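Local coordinates for protein endo-beta-1,2-glucanase (Talaromyces funiculosus, PDB 6IMV) that hydrolyses beta-1,2-glucans internally as an endo-acting glycoside hydrolase and binds the beta-1,2-linked disaccharide sophorose, at residues A[206-211]-A[228-233]. Numbering follows the deposited sequence.
Sequences AAHIFY and LPVYHP
His208, near the C-terminal end of helix 186-210, has one imidazole face covered by CE1 of Tyr231, which sits in a type I beta turn running from Pro229 to His232. Tyr231 CE1 lies over the middle of the histidine ring, 3.5 Å above its plane. The planes nevertheless meet at 35° with 4.8 Å between centroids, so the pair is oblique, neither stacked nor edge-to-face. The two side chains pass each other in opposite directions, which brings Tyr231 OH to 3.6 Å from His208 CB. With CG anti to the backbone N (chi1 -171°), the imidazole of His208 is carried out from the helix to the turn.

Val230 packs beside this pair: its CG1 is 3.8 Å from His208 CD2, and its CG2 makes a looser apolar contact, 4.5 Å, with Ile209 CD1. Tyr237 of strand 237-239 touches both Ile209 and Val230, while Tyr201 and Thr205, earlier on the helix, also pack against Val230. The turn is closed by the backbone bond from His232 N to Pro229 O, and a weak hydrogen bond joins Tyr231 OH to Thr204 O on the helix. The contact thus lays the loop between strands 220-223 and 237-239 against the helix end, its centre lying about 27 Å from the centre of the chain.

The polar link between the segments is indirect: one water lies in the imidazole plane at the ring edge, 2.8 Å from His208 NE2, and sits between that atom and Val230 O.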
ATOM      1  N   ALA A 206      20.485  -6.643  -6.422  1.00 14.74           N
ATOM      2  CA  ALA A 206      19.931  -6.009  -5.201  1.00 14.48           C
ATOM      3  C   ALA A 206      21.034  -5.585  -4.218  1.00 14.73           C
ATOM      4  O   ALA A 206      21.053  -4.447  -3.772  1.00 14.67           O
ATOM      5  CB  ALA A 206      18.950  -6.933  -4.529  1.00 14.38           C
ATOM      6  N   ALA A 207      21.927  -6.516  -3.856  1.00 14.89           N
ATOM      7  CA  ALA A 207      22.982  -6.243  -2.882  1.00 15.14           C
ATOM      8  C   ALA A 207      23.940  -5.159  -3.421  1.00 15.36           C
ATOM      9  O   ALA A 207      24.306  -4.217  -2.705  1.00 14.96           O
ATOM     10  CB  ALA A 207      23.706  -7.528  -2.539  1.00 14.62           C
ATOM     11  N   HIS A 208      24.352  -5.291  -4.689  1.00 15.99           N
ATOM     12  CA  HIS A 208      25.310  -4.356  -5.305  1.00 15.54           C
ATOM     13  C   HIS A 208      24.737  -2.931  -5.291  1.00 14.95           C
ATOM     14  O   HIS A 208      25.461  -1.977  -5.056  1.00 14.34           O
ATOM     15  CB  HIS A 208      25.694  -4.815  -6.722  1.00 16.00           C
ATOM     16  CG  HIS A 208      26.817  -4.028  -7.318  1.00 16.25           C
ATOM     17  ND1 HIS A 208      28.100  -4.060  -6.799  1.00 16.54           N
ATOM     18  CD2 HIS A 208      26.852  -3.174  -8.364  1.00 16.24           C
ATOM     19  CE1 HIS A 208      28.875  -3.254  -7.503  1.00 17.15           C
ATOM     20  NE2 HIS A 208      28.134  -2.710  -8.474  1.00 16.59           N
ATOM     21  N   ILE A 209      23.427  -2.801  -5.516  1.00 14.09           N
ATOM     22  CA  ILE A 209      22.804  -1.494  -5.609  1.00 13.95           C
ATOM     23  C   ILE A 209      22.442  -0.965  -4.209  1.00 13.95           C
ATOM     24  O   ILE A 209      22.608   0.219  -3.966  1.00 13.86           O
ATOM     25  CB  ILE A 209      21.609  -1.526  -6.592  1.00 13.86           C
ATOM     26  CG1 ILE A 209      22.096  -1.755  -8.028  1.00 14.09           C
ATOM     27  CG2 ILE A 209      20.752  -0.273  -6.493  1.00 13.80           C
ATOM     28  CD1 ILE A 209      21.003  -1.951  -9.057  1.00 14.08           C
ATOM     29  N   PHE A 210      21.952  -1.811  -3.293  1.00 14.43           N
ATOM     30  CA  PHE A 210      21.316  -1.282  -2.053  1.00 14.73           C
ATOM     31  C   PHE A 210      22.048  -1.648  -0.755  1.00 15.43           C
ATOM     32  O   PHE A 210      21.765  -1.034   0.274  1.00 15.74           O
ATOM     33  CB  PHE A 210      19.863  -1.750  -1.938  1.00 14.09           C
ATOM     34  CG  PHE A 210      18.930  -1.130  -2.941  1.00 13.62           C
ATOM     35  CD1 PHE A 210      18.388   0.127  -2.718  1.00 13.96           C
ATOM     36  CD2 PHE A 210      18.570  -1.814  -4.092  1.00 13.70           C
ATOM     37  CE1 PHE A 210      17.517   0.692  -3.639  1.00 14.04           C
ATOM     38  CE2 PHE A 210      17.692  -1.253  -5.006  1.00 13.90           C
ATOM     39  CZ  PHE A 210      17.168  -0.002  -4.778  1.00 13.93           C
ATOM     40  N   TYR A 211      22.933  -2.649  -0.757  1.00 16.63           N
ATOM     41  CA  TYR A 211      23.544  -3.085   0.508  1.00 17.46           C
ATOM     42  C   TYR A 211      24.914  -2.422   0.689  1.00 18.22           C
ATOM     43  O   TYR A 211      25.847  -2.744  -0.023  1.00 18.71           O
ATOM     44  CB  TYR A 211      23.636  -4.614   0.594  1.00 18.30           C
ATOM     45  CG  TYR A 211      24.127  -5.101   1.934  1.00 18.62           C
ATOM     46  CD1 TYR A 211      23.506  -4.679   3.097  1.00 19.40           C
ATOM     47  CD2 TYR A 211      25.228  -5.936   2.057  1.00 19.75           C
ATOM     48  CE1 TYR A 211      23.949  -5.074   4.348  1.00 20.17           C
ATOM     49  CE2 TYR A 211      25.682  -6.347   3.302  1.00 20.37           C
ATOM     50  CZ  TYR A 211      25.040  -5.913   4.453  1.00 20.19           C
ATOM     51  OH  TYR A 211      25.449  -6.276   5.703  1.00 20.94           O
ATOM     52  N   LEU A 228      24.429   3.742 -17.858  1.00 16.85           N
ATOM     53  CA  LEU A 228      25.495   2.724 -17.827  1.00 17.65           C
ATOM     54  C   LEU A 228      24.964   1.430 -17.221  1.00 18.57           C
ATOM     55  O   LEU A 228      24.275   1.474 -16.201  1.00 18.35           O
ATOM     56  CB  LEU A 228      26.684   3.228 -17.004  1.00 18.03           C
ATOM     57  CG  LEU A 228      27.348   4.517 -17.485  1.00 18.22           C
ATOM     58  CD1 LEU A 228      28.504   4.889 -16.566  1.00 17.92           C
ATOM     59  CD2 LEU A 228      27.836   4.381 -18.921  1.00 18.45           C
ATOM     60  N   PRO A 229      25.271   0.251 -17.818  1.00 19.30           N
ATOM     61  CA  PRO A 229      25.007  -1.041 -17.182  1.00 18.42           C
ATOM     62  C   PRO A 229      25.479  -1.097 -15.724  1.00 18.73           C
ATOM     63  O   PRO A 229      26.373  -0.324 -15.327  1.00 17.70           O
ATOM     64  CB  PRO A 229      25.802  -2.033 -18.047  1.00 18.76           C
ATOM     65  CG  PRO A 229      25.810  -1.407 -19.426  1.00 19.48           C
ATOM     66  CD  PRO A 229      25.839   0.091 -19.172  1.00 19.41           C
ATOM     67  N   VAL A 230      24.892  -2.027 -14.954  1.00 17.93           N
ATOM     68  CA  VAL A 230      25.112  -2.126 -13.525  1.00 18.17           C
ATOM     69  C   VAL A 230      26.609  -2.321 -13.259  1.00 18.25           C
ATOM     70  O   VAL A 230      27.152  -1.752 -12.307  1.00 16.76           O
ATOM     71  CB  VAL A 230      24.288  -3.262 -12.878  1.00 18.27           C
ATOM     72  CG1 VAL A 230      24.655  -3.446 -11.412  1.00 18.88           C
ATOM     73  CG2 VAL A 230      22.790  -3.042 -13.013  1.00 17.90           C
ATOM     74  N   TYR A 231      27.269  -3.123 -14.105  1.00 19.45           N
ATOM     75  CA  TYR A 231      28.683  -3.478 -13.894  1.00 20.60           C
ATOM     76  C   TYR A 231      29.581  -2.821 -14.953  1.00 20.01           C
ATOM     77  O   TYR A 231      30.696  -3.281 -15.198  1.00 20.59           O
ATOM     78  CB  TYR A 231      28.832  -5.002 -13.823  1.00 21.71           C
ATOM     79  CG  TYR A 231      28.069  -5.614 -12.674  1.00 22.54           C
ATOM     80  CD1 TYR A 231      28.521  -5.475 -11.373  1.00 23.38           C
ATOM     81  CD2 TYR A 231      26.869  -6.290 -12.873  1.00 23.60           C
ATOM     82  CE1 TYR A 231      27.817  -5.998 -10.301  1.00 23.64           C
ATOM     83  CE2 TYR A 231      26.157  -6.826 -11.810  1.00 23.30           C
ATOM     84  CZ  TYR A 231      26.634  -6.679 -10.520  1.00 24.34           C
ATOM     85  OH  TYR A 231      25.944  -7.195  -9.456  1.00 28.37           O
ATOM     86  N   HIS A 232      29.130  -1.716 -15.557  1.00 18.91           N
ATOM     87  CA  HIS A 232      30.032  -0.907 -16.369  1.00 19.29           C
ATOM     88  C   HIS A 232      31.186  -0.453 -15.479  1.00 19.12           C
ATOM     89  O   HIS A 232      30.975  -0.149 -14.300  1.00 17.62           O
ATOM     90  CB  HIS A 232      29.293   0.265 -17.012  1.00 19.35           C
ATOM     91  CG  HIS A 232      30.102   1.007 -18.020  1.00 19.37           C
ATOM     92  ND1 HIS A 232      31.037   1.965 -17.663  1.00 20.07           N
ATOM     93  CD2 HIS A 232      30.095   0.971 -19.370  1.00 19.72           C
ATOM     94  CE1 HIS A 232      31.577   2.483 -18.752  1.00 19.80           C
ATOM     95  NE2 HIS A 232      31.017   1.889 -19.815  1.00 19.96           N
ATOM     96  N   PRO A 233      32.443  -0.438 -15.984  1.00 19.63           N
ATOM     97  CA  PRO A 233      33.603  -0.112 -15.148  1.00 18.97           C
ATOM     98  C   PRO A 233      33.531   1.240 -14.423  1.00 18.04           C
ATOM     99  O   PRO A 233      34.198   1.410 -13.413  1.00 17.92           O
ATOM    100  CB  PRO A 233      34.786  -0.110 -16.136  1.00 19.48           C
ATOM    101  CG  PRO A 233      34.336  -1.039 -17.257  1.00 19.89           C
ATOM    102  CD  PRO A 233      32.836  -0.821 -17.355  1.00 19.68           C
TER
HETATM  103  O   HOH W   1      28.924  -1.093 -10.667  1.00 20.72           O